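Long-range contacts in surface glycan binding protein B (Bacteroides ovatus, PDB 6E57), which binds mixed-linkage beta-glucan at the cell surface of a human gut bacterium, probably capturing cereal glucan chains for uptake and breakdown: residues Gly49-Phe54 with Ser120-Val125; Trp79-Gln84 with Tyr105-Glu110; Gly226-Thr231 with Thr301-Thr306; Asn233-Ile238 with Glu266-Cys271. All blocks are in the same frame, centred on the assembly; numbering follows the deposited sequence.

Contact 1. Residues Gly49-Phe54 with Ser120-Val125; sequences GQLATF and SREGLV. With EDO (1,2-ethanediol), chain H.
Leu-51 meets Glu-122 and Leu-124 where residues 49-54 run up to the edge of a sheet consistent with an immunoglobulin-like fold and begin edge strand 53-58, which pairs in parallel with strand 118-128. Its CD1 lies 3.5 Å from Glu-122 OE1, the two side chains slanting across one another, so that the leucine shields part of a carboxylate whose main partner is Asn-106 ND2 on the next strand. Nearer the backbone, Leu-51 CB packs 4.0 Å from Leu-124 CG. A small residue follows: Ala-52 turns its methyl from strand 118-128, and Ala-52 O accepts Leu-124 N at 2.8 Å. Thr-53 forms the parallel bridge with Leu-124, both side chains on the same face; a beta-branched residue suits this extended backbone. Leu-124 O then receives Phe-54 N at 2.8 Å, and Leu-124 thus uses both backbone polar groups on the residues flanking Thr-53, as a parallel pair requires. At Phe-54 the chain turns a corner. With CG beside the backbone N (chi1 -71°), the ring swings back over strand 118-128, and Gly-123, having no side chain, lets it lie directly on its CA. Phe-43 meets the same ring at about 45°. Gly-123 CA sits 3.5 Å from the Phe-54 ring centroid, only 12° off the normal, a CH-pi contact over the face.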
# COMPACT_ATOMS: atom_id res chain seq x y z
N GLY A 49 -9.19 15.12 -6.03
CA GLY A 49 -8.53 14.58 -7.22
C GLY A 49 -8.92 13.13 -7.46
O GLY A 49 -9.14 12.73 -8.60
N GLN A 50 -9.00 12.36 -6.37
CA GLN A 50 -9.51 10.98 -6.36
C GLN A 50 -11.00 10.99 -6.73
O GLN A 50 -11.75 11.85 -6.28
CB GLN A 50 -9.30 10.36 -4.98
CG GLN A 50 -9.30 8.83 -4.98
CD GLN A 50 -7.93 8.24 -5.21
OE1 GLN A 50 -7.09 8.81 -5.90
NE2 GLN A 50 -7.69 7.08 -4.61
N LEU A 51 -11.41 10.01 -7.55
CA LEU A 51 -12.79 9.91 -8.04
C LEU A 51 -13.73 9.49 -6.90
O LEU A 51 -13.34 8.76 -5.99
CB LEU A 51 -12.85 8.88 -9.17
CG LEU A 51 -12.12 9.26 -10.45
CD1 LEU A 51 -12.06 8.08 -11.42
CD2 LEU A 51 -12.77 10.47 -11.12
N ALA A 52 -14.98 9.96 -6.98
CA ALA A 52 -16.04 9.60 -6.06
C ALA A 52 -16.67 8.27 -6.49
O ALA A 52 -16.40 7.78 -7.59
CB ALA A 52 -17.08 10.69 -6.01
N THR A 53 -17.50 7.70 -5.61
CA THR A 53 -18.19 6.44 -5.85
C THR A 53 -19.65 6.73 -6.25
O THR A 53 -20.38 7.37 -5.50
CB THR A 53 -18.10 5.54 -4.61
OG1 THR A 53 -16.71 5.33 -4.36
CG2 THR A 53 -18.80 4.20 -4.78
N PHE A 54 -20.03 6.26 -7.44
CA PHE A 54 -21.37 6.47 -7.99
C PHE A 54 -22.30 5.33 -7.55
O PHE A 54 -23.49 5.56 -7.33
CB PHE A 54 -21.33 6.57 -9.51
CG PHE A 54 -20.72 7.83 -10.07
CD1 PHE A 54 -20.34 8.89 -9.25
CD2 PHE A 54 -20.57 7.99 -11.44
CE1 PHE A 54 -19.80 10.04 -9.78
CE2 PHE A 54 -20.03 9.15 -11.97
CZ PHE A 54 -19.64 10.18 -11.14
N SER A 120 -20.29 15.58 -19.06
CA SER A 120 -19.58 14.35 -18.68
C SER A 120 -19.61 14.15 -17.16
O SER A 120 -19.56 15.11 -16.40
CB SER A 120 -18.17 14.41 -19.20
OG SER A 120 -17.73 13.12 -19.62
N ARG A 121 -19.68 12.88 -16.74
CA ARG A 121 -19.50 12.45 -15.35
C ARG A 121 -18.58 11.23 -15.33
O ARG A 121 -18.71 10.35 -16.18
CB ARG A 121 -20.84 12.11 -14.69
CG ARG A 121 -21.84 13.26 -14.61
CD ARG A 121 -21.43 14.39 -13.68
NE ARG A 121 -22.51 15.34 -13.46
CZ ARG A 121 -22.96 16.21 -14.36
NH1 ARG A 121 -22.36 16.33 -15.53
NH2 ARG A 121 -24.01 16.96 -14.09
N GLU A 122 -17.65 11.19 -14.37
CA GLU A 122 -16.74 10.06 -14.19
C GLU A 122 -16.69 9.70 -12.70
O GLU A 122 -16.46 10.55 -11.86
CB GLU A 122 -15.34 10.41 -14.71
CG GLU A 122 -14.42 9.21 -14.81
CD GLU A 122 -12.95 9.52 -15.09
OE1 GLU A 122 -12.11 8.62 -14.88
OE2 GLU A 122 -12.65 10.66 -15.51
N GLY A 123 -16.91 8.41 -12.39
CA GLY A 123 -16.90 7.92 -11.02
C GLY A 123 -16.52 6.45 -10.94
O GLY A 123 -16.24 5.81 -11.96
N LEU A 124 -16.50 5.92 -9.72
CA LEU A 124 -16.18 4.53 -9.46
C LEU A 124 -17.48 3.75 -9.21
O LEU A 124 -18.44 4.30 -8.66
CB LEU A 124 -15.26 4.44 -8.24
CG LEU A 124 -13.88 5.09 -8.39
CD1 LEU A 124 -13.11 5.01 -7.09
CD2 LEU A 124 -13.09 4.46 -9.53
N VAL A 125 -17.50 2.49 -9.65
CA VAL A 125 -18.55 1.53 -9.33
C VAL A 125 -17.90 0.37 -8.56
O VAL A 125 -17.05 -0.34 -9.09
CB VAL A 125 -19.26 1.03 -10.61
CG1 VAL A 125 -20.15 -0.17 -10.34
CG2 VAL A 125 -20.05 2.14 -11.28
C1 EDO H . -22.99 20.77 -16.49
O1 EDO H . -23.70 21.96 -16.87
C2 EDO H . -23.97 19.60 -16.41
O2 EDO H . -24.98 19.86 -15.43

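Contact 2. Residues Trp79-Gln84 with Tyr105-Glu110; sequences WFIDGQ and YNLKIE
Trp-79 has CG beside its backbone N (chi1 -51°), which lays the indole alongside Ile-109 and Leu-107, all pointing to the same face. Ile-109 CG2 lies over one ring face, its CG1 comes 3.6 Å from Trp-79 CZ3, and Leu-107 CD1 stands at the ring's edge. Ile-81, bent at both torsions, carries this apolar face onward by bringing CD1 to 3.7 Å from Leu-107 CD1. Large apolar residues suit this side, which strand 63-70 covers. On the other face Phe-80 CE1 rests 3.8 Å from Glu-110 CD, ring and carboxylate planes 34° apart, while Lys-108 curls back to give NZ to Asn-106 OD1 from above the carbonyl plane; Asn-106 ND2 bonds to Glu-122 OE1 on strand 118-128. Phe-80 and Lys-108 exchange two backbone bonds. At the turn, Asp-82 is gripped twice: its N gives to Asn-106 O, and its OD1 takes Asn-106 N at 2.8 Å, extending the ladder by one rung. Its OD2 forms a salt bridge with Arg-199 in the next domain. Gly-83, with positive phi, completes the type I' turn of a two-residue beta hairpin, and the antiparallel pair beside it would be central strands C and F of an immunoglobulin-like sheet.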
# COMPACT_ATOMS: atom_id res chain seq x y z
N TRP A 79 -22.17 4.98 -22.39
CA TRP A 79 -21.62 4.50 -21.13
C TRP A 79 -20.29 3.79 -21.40
O TRP A 79 -20.15 3.07 -22.40
CB TRP A 79 -22.62 3.58 -20.42
CG TRP A 79 -23.99 4.16 -20.27
CD1 TRP A 79 -24.96 4.25 -21.24
CD2 TRP A 79 -24.57 4.73 -19.09
NE1 TRP A 79 -26.09 4.83 -20.74
CE2 TRP A 79 -25.88 5.14 -19.42
CE3 TRP A 79 -24.12 4.94 -17.78
CZ2 TRP A 79 -26.74 5.74 -18.50
CZ3 TRP A 79 -24.96 5.53 -16.87
CH2 TRP A 79 -26.25 5.93 -17.22
N PHE A 80 -19.32 4.00 -20.50
CA PHE A 80 -18.00 3.39 -20.60
C PHE A 80 -17.62 2.76 -19.25
O PHE A 80 -17.61 3.44 -18.23
CB PHE A 80 -16.95 4.43 -21.00
CG PHE A 80 -17.15 5.05 -22.36
CD1 PHE A 80 -18.07 6.07 -22.56
CD2 PHE A 80 -16.40 4.62 -23.45
CE1 PHE A 80 -18.24 6.64 -23.81
CE2 PHE A 80 -16.58 5.20 -24.70
CZ PHE A 80 -17.50 6.20 -24.88
N ILE A 81 -17.32 1.45 -19.27
CA ILE A 81 -16.77 0.72 -18.12
C ILE A 81 -15.27 0.48 -18.39
O ILE A 81 -14.91 -0.19 -19.36
CB ILE A 81 -17.53 -0.60 -17.87
CG1 ILE A 81 -19.03 -0.38 -17.64
CG2 ILE A 81 -16.89 -1.38 -16.73
CD1 ILE A 81 -19.36 0.28 -16.31
N ASP A 82 -14.42 1.05 -17.53
CA ASP A 82 -12.95 1.01 -17.65
C ASP A 82 -12.53 1.44 -19.06
O ASP A 82 -11.69 0.80 -19.68
CB ASP A 82 -12.40 -0.38 -17.31
CG ASP A 82 -12.50 -0.76 -15.84
OD1 ASP A 82 -12.71 0.14 -15.00
OD2 ASP A 82 -12.37 -1.97 -15.54
N GLY A 83 -13.14 2.53 -19.56
CA GLY A 83 -12.74 3.13 -20.83
C GLY A 83 -13.39 2.47 -22.05
O GLY A 83 -13.38 3.05 -23.12
N GLN A 84 -13.94 1.26 -21.89
CA GLN A 84 -14.55 0.49 -22.98
C GLN A 84 -16.05 0.83 -23.07
O GLN A 84 -16.76 0.76 -22.07
CB GLN A 84 -14.34 -1.01 -22.74
CG GLN A 84 -15.09 -1.92 -23.71
CD GLN A 84 -14.66 -1.75 -25.15
OE1 GLN A 84 -13.51 -1.40 -25.44
NE2 GLN A 84 -15.57 -2.00 -26.07
N TYR A 105 -14.66 -0.46 -10.64
CA TYR A 105 -14.71 -0.13 -12.06
C TYR A 105 -14.77 1.39 -12.24
O TYR A 105 -15.40 2.10 -11.46
CB TYR A 105 -15.96 -0.74 -12.70
CG TYR A 105 -16.02 -2.24 -12.66
CD1 TYR A 105 -16.52 -2.91 -11.56
CD2 TYR A 105 -15.57 -3.00 -13.73
CE1 TYR A 105 -16.57 -4.30 -11.52
CE2 TYR A 105 -15.61 -4.38 -13.71
CZ TYR A 105 -16.11 -5.03 -12.60
OH TYR A 105 -16.16 -6.40 -12.58
N ASN A 106 -14.12 1.87 -13.31
CA ASN A 106 -14.27 3.25 -13.76
C ASN A 106 -15.51 3.33 -14.65
O ASN A 106 -15.63 2.57 -15.62
CB ASN A 106 -13.02 3.75 -14.48
CG ASN A 106 -13.17 5.16 -14.98
OD1 ASN A 106 -13.85 5.41 -15.98
ND2 ASN A 106 -12.53 6.10 -14.30
N LEU A 107 -16.43 4.24 -14.32
CA LEU A 107 -17.64 4.50 -15.10
C LEU A 107 -17.59 5.93 -15.65
O LEU A 107 -17.44 6.87 -14.87
CB LEU A 107 -18.88 4.30 -14.22
CG LEU A 107 -20.21 4.66 -14.86
CD1 LEU A 107 -20.47 3.81 -16.10
CD2 LEU A 107 -21.36 4.52 -13.87
N LYS A 108 -17.71 6.07 -16.97
CA LYS A 108 -17.87 7.37 -17.63
C LYS A 108 -19.27 7.44 -18.24
O LYS A 108 -19.72 6.49 -18.88
CB LYS A 108 -16.81 7.60 -18.71
CG LYS A 108 -15.42 7.96 -18.20
CD LYS A 108 -14.38 8.09 -19.29
CE LYS A 108 -12.96 8.12 -18.77
NZ LYS A 108 -12.51 6.80 -18.28
N ILE A 109 -19.95 8.57 -18.01
CA ILE A 109 -21.26 8.88 -18.59
C ILE A 109 -21.08 10.08 -19.53
O ILE A 109 -20.96 11.21 -19.06
CB ILE A 109 -22.30 9.16 -17.50
CG1 ILE A 109 -22.39 8.02 -16.48
CG2 ILE A 109 -23.66 9.47 -18.11
CD1 ILE A 109 -23.18 8.35 -15.24
N GLU A 110 -21.06 9.82 -20.84
CA GLU A 110 -20.88 10.86 -21.85
C GLU A 110 -22.22 11.15 -22.52
O GLU A 110 -22.81 10.28 -23.15
CB GLU A 110 -19.82 10.43 -22.86
CG GLU A 110 -18.43 10.33 -22.27
CD GLU A 110 -17.29 10.31 -23.27
OE1 GLU A 110 -17.53 10.60 -24.46
OE2 GLU A 110 -16.15 10.00 -22.85

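Contact 3. Residues Gly226-Thr231 with Thr301-Thr306; sequences GANRAT and TEQTVT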
# COMPACT_ATOMS: atom_id res chain seq x y z
N GLY A 226 10.29 0.78 1.24
CA GLY A 226 11.48 0.78 2.07
C GLY A 226 12.50 1.81 1.63
O GLY A 226 13.57 1.89 2.22
N ALA A 227 12.17 2.61 0.61
CA ALA A 227 13.15 3.51 -0.04
C ALA A 227 12.91 4.98 0.33
O ALA A 227 13.59 5.85 -0.20
CB ALA A 227 13.09 3.30 -1.54
N ASN A 228 11.97 5.26 1.24
CA ASN A 228 11.64 6.64 1.65
C ASN A 228 12.65 7.15 2.68
O ASN A 228 12.93 8.34 2.73
CB ASN A 228 10.23 6.74 2.22
CG ASN A 228 9.15 6.52 1.18
OD1 ASN A 228 8.76 5.38 0.92
ND2 ASN A 228 8.67 7.60 0.59
N ARG A 229 13.15 6.23 3.52
CA ARG A 229 14.05 6.54 4.63
C ARG A 229 15.23 5.57 4.61
O ARG A 229 15.10 4.44 4.15
CB ARG A 229 13.31 6.42 5.97
CG ARG A 229 12.23 7.46 6.20
CD ARG A 229 11.29 7.08 7.33
NE ARG A 229 10.52 5.88 7.03
CZ ARG A 229 9.41 5.86 6.29
NH1 ARG A 229 8.93 6.98 5.77
NH2 ARG A 229 8.78 4.72 6.08
N ALA A 230 16.38 6.04 5.12
CA ALA A 230 17.59 5.23 5.22
C ALA A 230 18.48 5.79 6.33
O ALA A 230 18.53 7.00 6.54
CB ALA A 230 18.31 5.22 3.89
N THR A 231 19.17 4.89 7.04
CA THR A 231 20.15 5.26 8.06
C THR A 231 21.56 5.16 7.45
O THR A 231 21.91 4.14 6.87
CB THR A 231 20.00 4.40 9.32
OG1 THR A 231 18.70 4.62 9.87
CG2 THR A 231 21.04 4.70 10.38
N THR A 301 11.67 7.90 -12.07
CA THR A 301 13.03 7.36 -12.14
C THR A 301 13.90 7.98 -11.04
O THR A 301 15.08 7.65 -10.94
CB THR A 301 13.65 7.57 -13.53
OG1 THR A 301 13.56 8.96 -13.85
CG2 THR A 301 12.96 6.75 -14.60
N GLU A 302 13.29 8.84 -10.21
CA GLU A 302 13.94 9.53 -9.10
C GLU A 302 13.13 9.30 -7.82
O GLU A 302 11.92 9.46 -7.83
CB GLU A 302 14.06 11.03 -9.40
CG GLU A 302 15.01 11.35 -10.54
CD GLU A 302 15.22 12.82 -10.83
OE1 GLU A 302 14.79 13.66 -10.01
OE2 GLU A 302 15.81 13.13 -11.89
N GLN A 303 13.82 8.94 -6.74
CA GLN A 303 13.24 8.67 -5.42
C GLN A 303 13.84 9.65 -4.40
O GLN A 303 15.06 9.85 -4.37
CB GLN A 303 13.55 7.22 -5.02
CG GLN A 303 13.16 6.87 -3.59
CD GLN A 303 11.67 6.67 -3.43
OE1 GLN A 303 10.99 6.17 -4.32
NE2 GLN A 303 11.16 7.04 -2.26
N THR A 304 12.98 10.24 -3.57
CA THR A 304 13.41 11.11 -2.49
C THR A 304 13.65 10.24 -1.24
O THR A 304 12.74 9.54 -0.78
CB THR A 304 12.40 12.24 -2.25
OG1 THR A 304 12.40 13.06 -3.42
CG2 THR A 304 12.73 13.09 -1.05
N VAL A 305 14.89 10.29 -0.73
CA VAL A 305 15.33 9.52 0.43
C VAL A 305 15.69 10.50 1.54
O VAL A 305 16.51 11.39 1.33
CB VAL A 305 16.54 8.63 0.09
CG1 VAL A 305 16.94 7.75 1.26
CG2 VAL A 305 16.30 7.79 -1.16
N THR A 306 15.08 10.32 2.72
CA THR A 306 15.49 11.02 3.93
C THR A 306 16.54 10.16 4.65
O THR A 306 16.27 9.01 5.00
CB THR A 306 14.29 11.35 4.82
OG1 THR A 306 13.47 12.25 4.09
CG2 THR A 306 14.68 11.98 6.14
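Gln-303 and Asn-228 cross their side-chain amides at about a right angle, the planes 86° apart, in van der Waals packing that sets Asn-228 ND2 3.8 Å from Gln-303 NE2. The glutamine sets off with CG opposite its backbone N and then bends at chi2 (76°), a fold that lays its aliphatic part against Ala-227: CG and CD each come to 4.1 Å from the alanine CB. The bend also brings NE2 back to Thr-304 O in a weak hydrogen bond, while OE1 is held by Asn-295 ND2. A long polar chain suits this buried spot because its methylenes can pack while both ends of the amide find partners. Val-305 sends one branch to each of two partners. Its CG1, opposite the backbone N, reaches Ala-230 CB at 3.9 Å, and CG2 lies 3.5 Å from Ala-227 O. The two alanines are short enough to let the chain run close to Val-305, and Trp-236 and Met-281 close this apolar side.

The backbone is consistent with the A'-G pair of an immunoglobulin-like domain, in which the first strand breaks and its second half joins the last strand in parallel. Thr-306 serves both rungs: its N gives to Asn-228 O at 2.9 Å, nearly straight at 174°, and its O accepts Ala-230 N at 3.0 Å. Between them sits Arg-229, bridged to Thr-306, with both side chains on the face turned from Val-305 and Ala-230. Polar residues fit that exposed side. Arg-229 CA approaches Thr-306 O at 3.3 Å as a CA-H...O contact.

Contact 4. Residues Asn233-Ile238 with Glu266-Cys271; sequences NVDWTI and EITLTC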
# COMPACT_ATOMS: atom_id res chain seq x y z
N ASN A 233 25.35 4.60 6.71
CA ASN A 233 26.46 3.70 7.06
C ASN A 233 25.96 2.40 7.69
O ASN A 233 26.72 1.74 8.40
CB ASN A 233 27.46 4.37 8.01
CG ASN A 233 28.09 5.62 7.43
OD1 ASN A 233 28.69 5.57 6.36
ND2 ASN A 233 27.96 6.73 8.13
N VAL A 234 24.70 2.01 7.44
CA VAL A 234 24.17 0.72 7.93
C VAL A 234 23.31 0.09 6.83
O VAL A 234 23.01 0.72 5.82
CB VAL A 234 23.39 0.86 9.25
CG1 VAL A 234 24.13 1.71 10.28
CG2 VAL A 234 21.97 1.37 9.05
N ASP A 235 22.92 -1.17 7.07
CA ASP A 235 22.15 -1.98 6.14
C ASP A 235 20.81 -1.29 5.85
O ASP A 235 20.20 -0.67 6.72
CB ASP A 235 21.95 -3.40 6.67
CG ASP A 235 23.11 -4.34 6.39
OD1 ASP A 235 23.52 -4.43 5.21
OD2 ASP A 235 23.59 -4.98 7.34
N TRP A 236 20.38 -1.43 4.59
CA TRP A 236 19.20 -0.79 4.03
C TRP A 236 18.53 -1.80 3.09
O TRP A 236 19.14 -2.22 2.11
CB TRP A 236 19.62 0.50 3.31
CG TRP A 236 18.50 1.31 2.74
CD1 TRP A 236 17.17 1.26 3.07
CD2 TRP A 236 18.62 2.36 1.75
NE1 TRP A 236 16.47 2.18 2.35
CE2 TRP A 236 17.32 2.87 1.53
CE3 TRP A 236 19.69 2.90 1.03
CZ2 TRP A 236 17.08 3.89 0.62
CZ3 TRP A 236 19.44 3.91 0.13
CH2 TRP A 236 18.15 4.40 -0.07
N THR A 237 17.30 -2.21 3.43
CA THR A 237 16.58 -3.23 2.66
C THR A 237 15.41 -2.57 1.90
O THR A 237 14.57 -1.90 2.50
CB THR A 237 16.12 -4.38 3.56
OG1 THR A 237 17.30 -5.00 4.08
CG2 THR A 237 15.29 -5.41 2.83
N ILE A 238 15.39 -2.81 0.59
CA ILE A 238 14.45 -2.24 -0.36
C ILE A 238 13.68 -3.38 -1.04
O ILE A 238 14.27 -4.40 -1.39
CB ILE A 238 15.21 -1.35 -1.36
CG1 ILE A 238 15.65 -0.04 -0.71
CG2 ILE A 238 14.40 -1.11 -2.62
CD1 ILE A 238 16.63 0.76 -1.54
N GLU A 266 13.62 -8.40 -3.30
CA GLU A 266 14.37 -7.69 -2.26
C GLU A 266 15.81 -7.42 -2.68
O GLU A 266 16.42 -8.21 -3.41
CB GLU A 266 14.37 -8.49 -0.96
CG GLU A 266 13.16 -8.25 -0.09
CD GLU A 266 13.35 -8.65 1.37
OE1 GLU A 266 14.16 -9.58 1.63
OE2 GLU A 266 12.71 -8.03 2.24
N ILE A 267 16.35 -6.30 -2.19
CA ILE A 267 17.77 -5.96 -2.29
C ILE A 267 18.18 -5.22 -1.01
O ILE A 267 17.44 -4.37 -0.52
CB ILE A 267 18.05 -5.15 -3.57
CG1 ILE A 267 19.54 -5.07 -3.89
CG2 ILE A 267 17.42 -3.76 -3.50
CD1 ILE A 267 19.83 -4.57 -5.29
N THR A 268 19.36 -5.56 -0.48
CA THR A 268 19.93 -4.93 0.72
C THR A 268 21.32 -4.39 0.39
O THR A 268 22.15 -5.10 -0.17
CB THR A 268 19.98 -5.91 1.90
OG1 THR A 268 18.67 -6.45 2.10
CG2 THR A 268 20.47 -5.28 3.18
N LEU A 269 21.57 -3.13 0.77
CA LEU A 269 22.85 -2.45 0.53
C LEU A 269 23.27 -1.69 1.80
O LEU A 269 22.51 -1.64 2.77
CB LEU A 269 22.70 -1.50 -0.67
CG LEU A 269 21.82 -0.26 -0.47
CD1 LEU A 269 22.30 0.90 -1.33
CD2 LEU A 269 20.36 -0.56 -0.77
N THR A 270 24.48 -1.13 1.78
CA THR A 270 24.94 -0.21 2.83
C THR A 270 24.70 1.22 2.36
O THR A 270 25.35 1.70 1.43
CB THR A 270 26.43 -0.43 3.17
OG1 THR A 270 26.63 -1.82 3.45
CG2 THR A 270 26.89 0.39 4.35
N CYS A 271 23.74 1.90 3.00
CA CYS A 271 23.48 3.31 2.73
C CYS A 271 24.77 4.10 2.94
O CYS A 271 25.37 4.03 4.01
CB CYS A 271 22.38 3.86 3.62
SG CYS A 271 22.23 5.67 3.53
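Trp-236 and Leu-269 lie side by side and point the same way, the tryptophan reaching inward from one strand and the leucine from the strand facing it. Leu-269 CD2 is 4.0 Å from Trp-236 CE3, set obliquely to the ring. Cys-271 approaches the same corner: its CB is 3.9 Å from Trp-236 CE3, and its SG stands 5.2 Å from the centroid of the six-membered ring, 39° off the normal, an oblique sulfur-aromatic contact. From its own strand Ile-238 CD1 covers part of one indole face, off-centre toward the rim, and also touches Leu-269 CD2. The indole is thus wedged among apolar groups, while Gly-226 O takes the hydrogen of its buried NE1. Ile-238 and Ile-267, again side by side, extend the row, with Ile-238 CB 3.9 Å from Ile-267 CG2.

These inward residues alternate with outward ones, consistent with the B-E strand pair of an immunoglobulin-like sandwich, here antiparallel at 156°. Trp-236 with Leu-269 and Ile-238 with Ile-267 are the hydrogen-bonded pairs, each making two backbone bonds. Thr-237 faces Thr-268 at the non-hydrogen-bonded position between them. The two threonines slant across each other, and their OG1 atoms share a hydrogen bond of 2.8 Å. Both have OG1 beside the backbone N, which brings the two atoms within bonding distance; beta-branched residues suit the extended strand, and the paired hydroxyls satisfy each other. Thr-237 CG2 also touches Glu-266 OE2. Beyond Asp-235 and Thr-270 the pairing continues into loop: Cys-271 N gives to Val-234 O, and Asn-233 N to Cys-271 O at 2.8 Å.

Overall arrangement
Contacts 1 and 2 belong to one probably immunoglobulin-like sheet, in which strands 118-128 and 103-113 are neighbours; contacts 3 and 4 touch each other in a later domain, beyond an intervening one, and contact 4 lies on the opposite side of the chain's centre from contacts 1 and 2. Contacts 1 and 3 are counterparts, each a short parallel pairing with two backbone bonds, but contact 1 lies at the surface and relies on an aromatic ring over glycine, whereas contacts 2, 3 and 4 are partly buried. Contacts 2 and 4 are longer antiparallel pairs with an apolar inward face and an outer face that is mixed in contact 2 and polar in contact 4.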